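Cytochrome P450 268A2 Cyp268A2 (Mycobacterium marinum, PDB 6BLD) is a haem-binding member of the cytochrome P450 family, here holding (3E,5E)-6,10-dimethylundeca-3,5,9-trien-2-one in a pocket beside the porphyrin. Local coordinates at residues A[77-87]-A[100-108]; A[112-121]-A[231-241]. One frame throughout, in Å; residues are numbered along the deposited sequence.

Both contacts lean on the haem, from neighbouring parts of the chain. Contact 1 joins the turn after strand 80-81 to the loop that precedes helix 109-117, and contact 2 sets that same helix against helix 231-237; their centres lie about 18 Å apart. They meet where M105 SD packs on L113 CD1 at 3.8 Å and F102 CD2 reaches L113 CB at 3.9 Å. Around one haem propionate, F102 and L103 of contact 1 and R114 of contact 2 come together. Contact 1 also borders the DXJ pocket through Q100 and L103, whereas the F121 side chain of contact 2 is about 11 Å from DXJ.

Contact 1 (A[77-87]-A[100-108]); sequences NEVFLSGNGVL and QSFLAMDPP. With HEM (protoporphyrin IX containing Fe), chain B; DXJ ((3E,5E)-6,10-dimethylundeca-3,5,9-trien-2-one), chain C.
The carboxylate of D106 takes two successive backbone N-H groups, one on each oxygen. S82 N reaches D106 OD1 at 2.8 Å in a nearly straight bond (167°), on the syn side and close to the carboxylate plane. G83 N meets D106 OD2, also at 2.8 Å, but from well above that plane and with a more bent N-H...O angle of 137°. This grip fixes the start of a type I turn, S82 to G85, in which G83 CA points a C-H almost straight at A104 O, 3.5 Å away (172°). The turn follows strand 80-81, at the edge of the mixed sheet of the P450 fold, and faces the loop leading into helix 109-117. Next to it V86 divides its methyls: CG1 lies against L103 O and A104 CA, while CG2, placed between backbone N and carbonyl carbon, reaches Q100 OE1 (3.4 Å) and L103 CD2 (3.8 Å). A bend at the second torsion of Q100 lets its amide put OE1 by V86 and NE2 beside DXJ C08; a water donates to Q100 OE1 and accepts from V86 N. L103 is similarly shared, with CD2 against DXJ C06 at 3.6 Å and CD1 near the haem propionate. A second water joins L103 O to S82 OG, while the F102 ring turns its edge, CE1 foremost, to propionate carbon CGA.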
loop_
_atom_site.group_PDB
_atom_site.type_symbol
_atom_site.label_atom_id
_atom_site.label_comp_id
_atom_site.label_asym_id
_atom_site.label_seq_id
_atom_site.Cartn_x
_atom_site.Cartn_y
_atom_site.Cartn_z
ATOM N N ASN A 77 17.343 -5.537 -7.857
ATOM C CA ASN A 77 16.875 -4.377 -8.608
ATOM C C ASN A 77 17.772 -4.045 -9.793
ATOM O O ASN A 77 17.326 -3.352 -10.713
ATOM C CB ASN A 77 16.759 -3.160 -7.687
ATOM C CG ASN A 77 18.094 -2.744 -7.101
ATOM O OD1 ASN A 77 18.590 -3.358 -6.159
ATOM N ND2 ASN A 77 18.682 -1.692 -7.659
ATOM N N GLU A 78 19.023 -4.513 -9.791
ATOM C CA GLU A 78 19.888 -4.309 -10.947
ATOM C C GLU A 78 19.408 -5.089 -12.163
ATOM O O GLU A 78 19.770 -4.742 -13.293
ATOM C CB GLU A 78 21.327 -4.700 -10.605
ATOM C CG GLU A 78 21.547 -6.198 -10.457
ATOM C CD GLU A 78 21.650 -6.634 -9.008
ATOM O OE1 GLU A 78 22.525 -7.472 -8.701
ATOM O OE2 GLU A 78 20.857 -6.142 -8.178
ATOM N N VAL A 79 18.605 -6.128 -11.957
ATOM C CA VAL A 79 17.992 -6.884 -13.042
ATOM C C VAL A 79 16.539 -6.477 -13.247
ATOM O O VAL A 79 16.111 -6.214 -14.371
ATOM C CB VAL A 79 18.116 -8.400 -12.770
ATOM C CG1 VAL A 79 17.164 -9.184 -13.662
ATOM C CG2 VAL A 79 19.552 -8.863 -12.967
ATOM N N PHE A 80 15.767 -6.406 -12.165
ATOM C CA PHE A 80 14.343 -6.080 -12.224
ATOM C C PHE A 80 14.176 -4.605 -11.873
ATOM O O PHE A 80 14.193 -4.224 -10.699
ATOM C CB PHE A 80 13.550 -6.987 -11.290
ATOM C CG PHE A 80 13.723 -8.449 -11.587
ATOM C CD1 PHE A 80 13.018 -9.046 -12.620
ATOM C CD2 PHE A 80 14.602 -9.220 -10.848
ATOM C CE1 PHE A 80 13.179 -10.391 -12.901
ATOM C CE2 PHE A 80 14.769 -10.564 -11.124
ATOM C CZ PHE A 80 14.057 -11.150 -12.152
ATOM N N LEU A 81 14.002 -3.779 -12.900
ATOM C CA LEU A 81 13.996 -2.332 -12.750
ATOM C C LEU A 81 12.616 -1.813 -12.369
ATOM O O LEU A 81 11.587 -2.413 -12.693
ATOM C CB LEU A 81 14.444 -1.655 -14.045
ATOM C CG LEU A 81 15.686 -2.213 -14.736
ATOM C CD1 LEU A 81 15.888 -1.513 -16.069
ATOM C CD2 LEU A 81 16.905 -2.047 -13.847
ATOM N N SER A 82 12.610 -0.674 -11.679
ATOM C CA SER A 82 11.390 0.056 -11.371
ATOM C C SER A 82 11.195 1.279 -12.258
ATOM O O SER A 82 10.093 1.838 -12.282
ATOM C CB SER A 82 11.390 0.494 -9.899
ATOM O OG SER A 82 11.263 -0.617 -9.030
ATOM N N GLY A 83 12.228 1.697 -12.990
ATOM C CA GLY A 83 12.186 2.909 -13.787
ATOM C C GLY A 83 11.336 2.844 -15.035
ATOM O O GLY A 83 11.210 3.859 -15.728
ATOM N N ASN A 84 10.753 1.689 -15.352
ATOM C CA ASN A 84 9.850 1.550 -16.486
ATOM C C ASN A 84 8.414 1.300 -16.034
ATOM O O ASN A 84 7.617 0.714 -16.770
ATOM C CB ASN A 84 10.320 0.431 -17.415
ATOM C CG ASN A 84 11.745 0.626 -17.890
ATOM O OD1 ASN A 84 12.631 -0.168 -17.573
ATOM N ND2 ASN A 84 11.975 1.688 -18.655
ATOM N N GLY A 85 8.076 1.739 -14.833
ATOM C CA GLY A 85 6.753 1.528 -14.282
ATOM C C GLY A 85 6.730 0.395 -13.272
ATOM O O GLY A 85 7.451 -0.603 -13.395
ATOM N N VAL A 86 5.887 0.550 -12.250
ATOM C CA VAL A 86 5.774 -0.432 -11.177
ATOM C C VAL A 86 4.351 -0.925 -10.970
ATOM O O VAL A 86 4.135 -1.821 -10.153
ATOM C CB VAL A 86 6.340 0.120 -9.850
ATOM C CG1 VAL A 86 7.817 0.433 -9.994
ATOM C CG2 VAL A 86 5.561 1.352 -9.408
ATOM N N LEU A 87 3.371 -0.382 -11.688
ATOM C CA LEU A 87 1.981 -0.771 -11.499
ATOM C C LEU A 87 1.638 -1.990 -12.349
ATOM O O LEU A 87 2.131 -2.144 -13.471
ATOM C CB LEU A 87 1.047 0.392 -11.839
ATOM C CG LEU A 87 1.046 1.547 -10.832
ATOM C CD1 LEU A 87 -0.153 2.460 -11.047
ATOM C CD2 LEU A 87 1.078 1.028 -9.401
ATOM N N GLN A 100 3.949 8.790 -9.395
ATOM C CA GLN A 100 4.829 7.699 -8.984
ATOM C C GLN A 100 6.042 8.195 -8.204
ATOM O O GLN A 100 6.439 7.569 -7.214
ATOM C CB GLN A 100 5.274 6.897 -10.208
ATOM C CG GLN A 100 4.133 6.219 -10.960
ATOM C CD GLN A 100 3.324 5.279 -10.085
ATOM O OE1 GLN A 100 3.707 4.127 -9.870
ATOM N NE2 GLN A 100 2.198 5.766 -9.574
ATOM N N SER A 101 6.644 9.298 -8.635
ATOM C CA SER A 101 7.830 9.895 -7.986
ATOM C C SER A 101 8.942 8.839 -7.981
ATOM O O SER A 101 9.093 8.096 -8.962
ATOM C CB SER A 101 7.452 10.438 -6.625
ATOM O OG SER A 101 8.562 11.055 -5.996
ATOM N N PHE A 102 9.731 8.733 -6.910
ATOM C CA PHE A 102 10.855 7.803 -6.908
ATOM C C PHE A 102 10.438 6.355 -6.689
ATOM O O PHE A 102 11.304 5.474 -6.703
ATOM C CB PHE A 102 11.898 8.215 -5.858
ATOM C CG PHE A 102 11.377 8.252 -4.446
ATOM C CD1 PHE A 102 11.267 7.090 -3.697
ATOM C CD2 PHE A 102 11.027 9.455 -3.858
ATOM C CE1 PHE A 102 10.797 7.125 -2.400
ATOM C CE2 PHE A 102 10.560 9.496 -2.558
ATOM C CZ PHE A 102 10.443 8.330 -1.828
ATOM N N LEU A 103 9.147 6.081 -6.483
ATOM C CA LEU A 103 8.699 4.693 -6.432
ATOM C C LEU A 103 8.975 3.987 -7.754
ATOM O O LEU A 103 9.422 2.833 -7.772
ATOM C CB LEU A 103 7.213 4.628 -6.083
ATOM C CG LEU A 103 6.569 3.239 -6.129
ATOM C CD1 LEU A 103 6.986 2.417 -4.918
ATOM C CD2 LEU A 103 5.055 3.350 -6.208
ATOM N N ALA A 104 8.727 4.666 -8.867
ATOM C CA ALA A 104 9.005 4.134 -10.202
ATOM C C ALA A 104 10.316 4.685 -10.747
ATOM O O ALA A 104 10.393 5.167 -11.878
ATOM C CB ALA A 104 7.848 4.443 -11.143
ATOM N N MET A 105 11.367 4.622 -9.932
ATOM C CA MET A 105 12.674 5.136 -10.305
ATOM C C MET A 105 13.750 4.165 -9.848
ATOM O O MET A 105 13.601 3.479 -8.833
ATOM C CB MET A 105 12.941 6.519 -9.694
ATOM C CG MET A 105 12.182 7.658 -10.353
ATOM S SD MET A 105 12.708 9.263 -9.721
ATOM C CE MET A 105 11.399 10.319 -10.340
ATOM N N ASP A 106 14.834 4.117 -10.605
ATOM C CA ASP A 106 15.999 3.320 -10.272
ATOM C C ASP A 106 17.132 4.218 -9.796
ATOM O O ASP A 106 17.102 5.436 -10.009
ATOM C CB ASP A 106 16.461 2.508 -11.492
ATOM C CG ASP A 106 15.444 1.469 -11.920
ATOM O OD1 ASP A 106 15.038 0.646 -11.070
ATOM O OD2 ASP A 106 15.050 1.475 -13.104
ATOM N N PRO A 107 18.135 3.661 -9.120
ATOM C CA PRO A 107 19.335 4.440 -8.835
ATOM C C PRO A 107 19.968 4.918 -10.125
ATOM O O PRO A 107 19.846 4.261 -11.177
ATOM C CB PRO A 107 20.237 3.441 -8.097
ATOM C CG PRO A 107 19.295 2.465 -7.490
ATOM C CD PRO A 107 18.164 2.339 -8.466
ATOM N N PRO A 108 20.667 6.063 -10.095
ATOM C CA PRO A 108 20.960 6.873 -8.908
ATOM C C PRO A 108 19.871 7.877 -8.518
ATOM O O PRO A 108 19.903 8.378 -7.395
ATOM C CB PRO A 108 22.234 7.611 -9.315
ATOM C CG PRO A 108 22.077 7.809 -10.784
ATOM C CD PRO A 108 21.321 6.604 -11.301
HETATM C CHA HEM B . 6.909 1.709 -0.579
HETATM C CHB HEM B . 5.438 5.472 2.113
HETATM C CHC HEM B . 2.755 2.476 4.836
HETATM C CHD HEM B . 3.573 -1.055 1.592
HETATM C C1A HEM B . 6.757 2.989 -0.087
HETATM C C2A HEM B . 7.399 4.187 -0.591
HETATM C C3A HEM B . 6.996 5.221 0.150
HETATM C C4A HEM B . 6.077 4.722 1.154
HETATM C CMA HEM B . 7.431 6.692 -0.029
HETATM C CAA HEM B . 8.389 4.249 -1.774
HETATM C CBA HEM B . 9.777 3.873 -1.266
HETATM C CGA HEM B . 10.734 3.740 -2.422
HETATM O O1A HEM B . 11.970 3.781 -2.185
HETATM O O2A HEM B . 10.264 3.600 -3.581
HETATM C C1B HEM B . 4.637 4.986 3.123
HETATM C C2B HEM B . 4.145 5.746 4.249
HETATM C C3B HEM B . 3.409 4.942 5.014
HETATM C C4B HEM B . 3.395 3.620 4.396
HETATM C CMB HEM B . 4.427 7.237 4.534
HETATM C CAB HEM B . 2.723 5.429 6.312
HETATM C CBB HEM B . 2.080 4.612 7.145
HETATM C C1C HEM B . 2.746 1.250 4.198
HETATM C C2C HEM B . 2.089 0.042 4.663
HETATM C C3C HEM B . 2.315 -0.927 3.754
HETATM C C4C HEM B . 3.129 -0.367 2.700
HETATM C CMC HEM B . 1.272 -0.038 5.975
HETATM C CAC HEM B . 1.869 -2.408 3.737
HETATM C CBC HEM B . 1.328 -3.033 4.785
HETATM C C1D HEM B . 4.558 -0.634 0.727
HETATM C C2D HEM B . 5.138 -1.404 -0.353
HETATM C C3D HEM B . 6.058 -0.644 -0.957
HETATM C C4D HEM B . 6.097 0.638 -0.276
HETATM C CMD HEM B . 4.744 -2.849 -0.729
HETATM C CAD HEM B . 6.936 -1.056 -2.161
HETATM C CBD HEM B . 8.083 -1.933 -1.667
HETATM C CGD HEM B . 8.934 -2.405 -2.818
HETATM O O1D HEM B . 9.891 -3.185 -2.573
HETATM O O2D HEM B . 8.658 -2.008 -3.979
HETATM N NA HEM B . 5.956 3.355 0.979
HETATM N NB HEM B . 4.160 3.694 3.244
HETATM N NC HEM B . 3.370 0.960 2.999
HETATM N ND HEM B . 5.168 0.603 0.745
HETATM FE FE HEM B . 4.842 2.078 2.131
HETATM C C10 DXJ C . -0.998 6.095 -7.903
HETATM C C13 DXJ C . -3.729 6.301 -10.580
HETATM C C01 DXJ C . 3.017 1.695 -1.747
HETATM C C02 DXJ C . 1.952 2.485 -2.502
HETATM C C03 DXJ C . 2.316 3.434 -3.341
HETATM C C04 DXJ C . 0.472 2.171 -2.283
HETATM C C05 DXJ C . 1.271 4.239 -4.111
HETATM C C06 DXJ C . 1.600 4.342 -5.598
HETATM C C07 DXJ C . 0.773 5.404 -6.322
HETATM C C08 DXJ C . -0.167 5.042 -7.171
HETATM C C09 DXJ C . 1.046 6.883 -6.065
HETATM C C11 DXJ C . -1.753 5.733 -8.920
HETATM C C12 DXJ C . -2.592 6.764 -9.671
HETATM O O14 DXJ C . -2.361 7.920 -9.550
HETATM O O HOH W 1 17.548 -0.872 -10.558
HETATM O O HOH W 2 9.707 0.226 -7.005
HETATM O O HOH W 3 8.855 5.071 -14.492
HETATM O O HOH W 4 4.578 3.072 -12.092
#

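Contact 2 (A[112-121]-A[231-241]); sequences KLRKLVSAAF and LFSALVNAEVD. With HEM (protoporphyrin IX containing Fe), chain B.
L231 and V117 form the apolar centre of the contact, CD2 of L231 lying 3.7 Å from V117 CG1. The two methyls of L231 serve different neighbours: CD2 rests on V117, whereas CD1 touches both A120 CB and the ring of F121, approaching F121 CE2 at 3.4 Å. That methyl comes to the ring obliquely, and the two side chains cross at about a right angle. V117 CG1 also touches L235 CD1, these two side chains lying side by side and pointing the same way. Further along, L116 spreads its branches over 231-241. L116 CD1 meets V240 CG2 at 3.7 Å, and L116 CD2 packs on A238 CB at the same distance. With CG anti to the carbonyl carbon (chi1 -55°), L116 directs this fork at A238 and V240 beyond the helix, with CD1 also reaching L235 CD1. L245 adds to the apolar cluster around L116 and L235, and F253 and L257 of helix 247-278 pack on L231.

The one salt bridge between the two segments joins K112 to D241, beyond the end of helix 231-237. K112, extended beyond CG, sends NZ to D241 OD1 at 3.2 Å, on the syn side and 17° from the carboxylate plane.

Haem contacts come from 112-121. R114 NH1 donates to haem propionate oxygen O1A at 2.7 Å, the oxygen lying at the guanidinium edge and in its plane; the same nitrogen also bonds F371 O. F121 CE1 touches haem methyl CMB at 3.7 Å. The axes of segments 112-117 and 231-237 approach to 9.3 Å and run roughly antiparallel (139°). The helix carrying the propionate-binding arginine corresponds to helix C of P450s, and 231-237, just before the long helix I (247-278), probably to helix H.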
loop_
_atom_site.group_PDB
_atom_site.type_symbol
_atom_site.label_atom_id
_atom_site.label_comp_id
_atom_site.label_asym_id
_atom_site.label_seq_id
_atom_site.Cartn_x
_atom_site.Cartn_y
_atom_site.Cartn_z
ATOM N N LYS A 112 18.892 9.677 -4.868
ATOM C CA LYS A 112 18.903 11.117 -4.622
ATOM C C LYS A 112 17.611 11.572 -3.957
ATOM O O LYS A 112 17.635 12.275 -2.939
ATOM C CB LYS A 112 19.110 11.872 -5.935
ATOM C CG LYS A 112 20.491 11.741 -6.549
ATOM C CD LYS A 112 20.507 12.343 -7.946
ATOM C CE LYS A 112 21.919 12.449 -8.495
ATOM N NZ LYS A 112 21.917 12.776 -9.948
ATOM N N LEU A 113 16.467 11.183 -4.523
ATOM C CA LEU A 113 15.192 11.724 -4.064
ATOM C C LEU A 113 14.778 11.129 -2.723
ATOM O O LEU A 113 14.299 11.852 -1.842
ATOM C CB LEU A 113 14.114 11.486 -5.120
ATOM C CG LEU A 113 14.344 12.203 -6.454
ATOM C CD1 LEU A 113 13.102 12.136 -7.328
ATOM C CD2 LEU A 113 14.766 13.646 -6.226
ATOM N N ARG A 114 14.951 9.815 -2.547
ATOM C CA ARG A 114 14.586 9.190 -1.278
ATOM C C ARG A 114 15.393 9.762 -0.119
ATOM O O ARG A 114 14.867 9.915 0.990
ATOM C CB ARG A 114 14.769 7.672 -1.365
ATOM C CG ARG A 114 14.659 6.949 -0.028
ATOM C CD ARG A 114 14.088 5.544 -0.184
ATOM N NE ARG A 114 14.048 4.838 1.094
ATOM C CZ ARG A 114 13.373 3.714 1.313
ATOM N NH1 ARG A 114 12.672 3.152 0.336
ATOM N NH2 ARG A 114 13.397 3.147 2.512
ATOM N N LYS A 115 16.661 10.107 -0.361
ATOM C CA LYS A 115 17.501 10.662 0.697
ATOM C C LYS A 115 16.959 11.990 1.216
ATOM O O LYS A 115 17.186 12.339 2.380
ATOM C CB LYS A 115 18.933 10.832 0.184
ATOM C CG LYS A 115 19.916 11.392 1.202
ATOM C CD LYS A 115 20.011 10.504 2.431
ATOM C CE LYS A 115 20.955 11.097 3.464
ATOM N NZ LYS A 115 21.025 10.263 4.695
ATOM N N LEU A 116 16.229 12.733 0.380
ATOM C CA LEU A 116 15.756 14.054 0.783
ATOM C C LEU A 116 14.695 13.979 1.873
ATOM O O LEU A 116 14.532 14.935 2.640
ATOM C CB LEU A 116 15.207 14.805 -0.430
ATOM C CG LEU A 116 16.164 14.949 -1.615
ATOM C CD1 LEU A 116 15.406 15.369 -2.862
ATOM C CD2 LEU A 116 17.271 15.938 -1.295
ATOM N N VAL A 117 13.964 12.868 1.960
ATOM C CA VAL A 117 12.863 12.733 2.904
ATOM C C VAL A 117 13.041 11.564 3.860
ATOM O O VAL A 117 12.204 11.378 4.750
ATOM C CB VAL A 117 11.511 12.615 2.170
ATOM C CG1 VAL A 117 11.320 13.789 1.217
ATOM C CG2 VAL A 117 11.428 11.296 1.419
ATOM N N SER A 118 14.110 10.778 3.718
ATOM C CA SER A 118 14.239 9.550 4.496
ATOM C C SER A 118 14.522 9.807 5.972
ATOM O O SER A 118 14.313 8.906 6.791
ATOM C CB SER A 118 15.342 8.668 3.909
ATOM O OG SER A 118 16.612 9.276 4.050
ATOM N N ALA A 119 14.985 11.006 6.330
ATOM C CA ALA A 119 15.362 11.268 7.716
ATOM C C ALA A 119 14.157 11.261 8.649
ATOM O O ALA A 119 14.287 10.890 9.820
ATOM C CB ALA A 119 16.101 12.602 7.817
ATOM N N ALA A 120 12.986 11.658 8.157
ATOM C CA ALA A 120 11.799 11.758 8.998
ATOM C C ALA A 120 11.150 10.412 9.293
ATOM O O ALA A 120 10.169 10.370 10.042
ATOM C CB ALA A 120 10.773 12.688 8.345
ATOM N N PHE A 121 11.668 9.316 8.740
ATOM C CA PHE A 121 11.050 8.005 8.886
ATOM C C PHE A 121 11.879 7.030 9.709
ATOM O O PHE A 121 11.454 5.885 9.893
ATOM C CB PHE A 121 10.779 7.396 7.507
ATOM C CG PHE A 121 9.726 8.116 6.725
ATOM C CD1 PHE A 121 8.383 7.888 6.972
ATOM C CD2 PHE A 121 10.077 9.025 5.743
ATOM C CE1 PHE A 121 7.410 8.550 6.253
ATOM C CE2 PHE A 121 9.110 9.685 5.016
ATOM C CZ PHE A 121 7.772 9.450 5.274
ATOM N N LEU A 231 8.728 17.434 6.688
ATOM C CA LEU A 231 9.167 16.614 5.567
ATOM C C LEU A 231 9.142 17.396 4.260
ATOM O O LEU A 231 10.084 17.315 3.463
ATOM C CB LEU A 231 8.278 15.377 5.471
ATOM C CG LEU A 231 8.783 14.162 4.706
ATOM C CD1 LEU A 231 8.262 12.927 5.392
ATOM C CD2 LEU A 231 8.307 14.215 3.272
ATOM N N PHE A 232 8.068 18.152 4.021
ATOM C CA PHE A 232 7.941 18.899 2.775
ATOM C C PHE A 232 8.925 20.058 2.705
ATOM O O PHE A 232 9.408 20.392 1.618
ATOM C CB PHE A 232 6.509 19.414 2.627
ATOM C CG PHE A 232 6.003 19.411 1.215
ATOM C CD1 PHE A 232 6.128 18.281 0.422
ATOM C CD2 PHE A 232 5.404 20.537 0.678
ATOM C CE1 PHE A 232 5.662 18.276 -0.876
ATOM C CE2 PHE A 232 4.935 20.537 -0.618
ATOM C CZ PHE A 232 5.063 19.404 -1.396
ATOM N N SER A 233 9.220 20.688 3.845
ATOM C CA SER A 233 10.163 21.801 3.862
ATOM C C SER A 233 11.519 21.380 3.319
ATOM O O SER A 233 12.108 22.068 2.479
ATOM C CB SER A 233 10.314 22.338 5.284
ATOM O OG SER A 233 9.129 22.962 5.737
ATOM N N ALA A 234 12.037 20.249 3.803
ATOM C CA ALA A 234 13.337 19.779 3.345
ATOM C C ALA A 234 13.312 19.411 1.868
ATOM O O ALA A 234 14.317 19.585 1.172
ATOM C CB ALA A 234 13.788 18.584 4.185
ATOM N N LEU A 235 12.177 18.918 1.371
ATOM C CA LEU A 235 12.098 18.515 -0.029
ATOM C C LEU A 235 12.107 19.726 -0.956
ATOM O O LEU A 235 12.872 19.769 -1.927
ATOM C CB LEU A 235 10.846 17.669 -0.260
ATOM C CG LEU A 235 10.563 17.304 -1.718
ATOM C CD1 LEU A 235 11.379 16.091 -2.134
ATOM C CD2 LEU A 235 9.081 17.059 -1.931
ATOM N N VAL A 236 11.261 20.721 -0.675
ATOM C CA VAL A 236 11.136 21.873 -1.566
ATOM C C VAL A 236 12.276 22.866 -1.422
ATOM O O VAL A 236 12.444 23.730 -2.292
ATOM C CB VAL A 236 9.799 22.603 -1.336
ATOM C CG1 VAL A 236 8.645 21.612 -1.347
ATOM C CG2 VAL A 236 9.826 23.383 -0.028
ATOM N N ASN A 237 13.068 22.772 -0.354
ATOM C CA ASN A 237 14.191 23.672 -0.134
ATOM C C ASN A 237 15.538 23.023 -0.419
ATOM O O ASN A 237 16.566 23.704 -0.346
ATOM C CB ASN A 237 14.174 24.200 1.306
ATOM C CG ASN A 237 13.031 25.162 1.558
ATOM O OD1 ASN A 237 13.027 26.285 1.054
ATOM N ND2 ASN A 237 12.052 24.726 2.345
ATOM N N ALA A 238 15.562 21.733 -0.737
ATOM C CA ALA A 238 16.817 21.036 -0.973
ATOM C C ALA A 238 17.411 21.419 -2.321
ATOM O O ALA A 238 16.701 21.786 -3.263
ATOM C CB ALA A 238 16.613 19.523 -0.914
ATOM N N GLU A 239 18.734 21.328 -2.405
ATOM C CA GLU A 239 19.468 21.567 -3.640
ATOM C C GLU A 239 19.881 20.218 -4.215
ATOM O O GLU A 239 20.759 19.544 -3.666
ATOM C CB GLU A 239 20.683 22.456 -3.390
ATOM C CG GLU A 239 20.916 23.517 -4.455
ATOM C CD GLU A 239 19.937 24.673 -4.355
ATOM O OE1 GLU A 239 19.901 25.504 -5.288
ATOM O OE2 GLU A 239 19.203 24.754 -3.346
ATOM N N VAL A 240 19.246 19.827 -5.315
ATOM C CA VAL A 240 19.529 18.568 -5.993
ATOM C C VAL A 240 20.220 18.905 -7.305
ATOM O O VAL A 240 19.613 19.502 -8.202
ATOM C CB VAL A 240 18.254 17.746 -6.226
ATOM C CG1 VAL A 240 18.604 16.373 -6.786
ATOM C CG2 VAL A 240 17.465 17.612 -4.932
ATOM N N ASP A 241 21.495 18.525 -7.414
ATOM C CA ASP A 241 22.300 18.778 -8.611
ATOM C C ASP A 241 22.399 20.273 -8.910
ATOM O O ASP A 241 22.325 20.701 -10.063
ATOM C CB ASP A 241 21.753 18.014 -9.818
ATOM C CG ASP A 241 21.645 16.525 -9.564
ATOM O OD1 ASP A 241 21.141 15.802 -10.449
ATOM O OD2 ASP A 241 22.066 16.075 -8.477
HETATM C CHA HEM B . 6.909 1.709 -0.579
HETATM C CHB HEM B . 5.438 5.472 2.113
HETATM C CHC HEM B . 2.755 2.476 4.836
HETATM C CHD HEM B . 3.573 -1.055 1.592
HETATM C C1A HEM B . 6.757 2.989 -0.087
HETATM C C2A HEM B . 7.399 4.187 -0.591
HETATM C C3A HEM B . 6.996 5.221 0.150
HETATM C C4A HEM B . 6.077 4.722 1.154
HETATM C CMA HEM B . 7.431 6.692 -0.029
HETATM C CAA HEM B . 8.389 4.249 -1.774
HETATM C CBA HEM B . 9.777 3.873 -1.266
HETATM C CGA HEM B . 10.734 3.740 -2.422
HETATM O O1A HEM B . 11.970 3.781 -2.185
HETATM O O2A HEM B . 10.264 3.600 -3.581
HETATM C C1B HEM B . 4.637 4.986 3.123
HETATM C C2B HEM B . 4.145 5.746 4.249
HETATM C C3B HEM B . 3.409 4.942 5.014
HETATM C C4B HEM B . 3.395 3.620 4.396
HETATM C CMB HEM B . 4.427 7.237 4.534
HETATM C CAB HEM B . 2.723 5.429 6.312
HETATM C CBB HEM B . 2.080 4.612 7.145
HETATM C C1C HEM B . 2.746 1.250 4.198
HETATM C C2C HEM B . 2.089 0.042 4.663
HETATM C C3C HEM B . 2.315 -0.927 3.754
HETATM C C4C HEM B . 3.129 -0.367 2.700
HETATM C CMC HEM B . 1.272 -0.038 5.975
HETATM C CAC HEM B . 1.869 -2.408 3.737
HETATM C CBC HEM B . 1.328 -3.033 4.785
HETATM C C1D HEM B . 4.558 -0.634 0.727
HETATM C C2D HEM B . 5.138 -1.404 -0.353
HETATM C C3D HEM B . 6.058 -0.644 -0.957
HETATM C C4D HEM B . 6.097 0.638 -0.276
HETATM C CMD HEM B . 4.744 -2.849 -0.729
HETATM C CAD HEM B . 6.936 -1.056 -2.161
HETATM C CBD HEM B . 8.083 -1.933 -1.667
HETATM C CGD HEM B . 8.934 -2.405 -2.818
HETATM O O1D HEM B . 9.891 -3.185 -2.573
HETATM O O2D HEM B . 8.658 -2.008 -3.979
HETATM N NA HEM B . 5.956 3.355 0.979
HETATM N NB HEM B . 4.160 3.694 3.244
HETATM N NC HEM B . 3.370 0.960 2.999
HETATM N ND HEM B . 5.168 0.603 0.745
HETATM FE FE HEM B . 4.842 2.078 2.131
#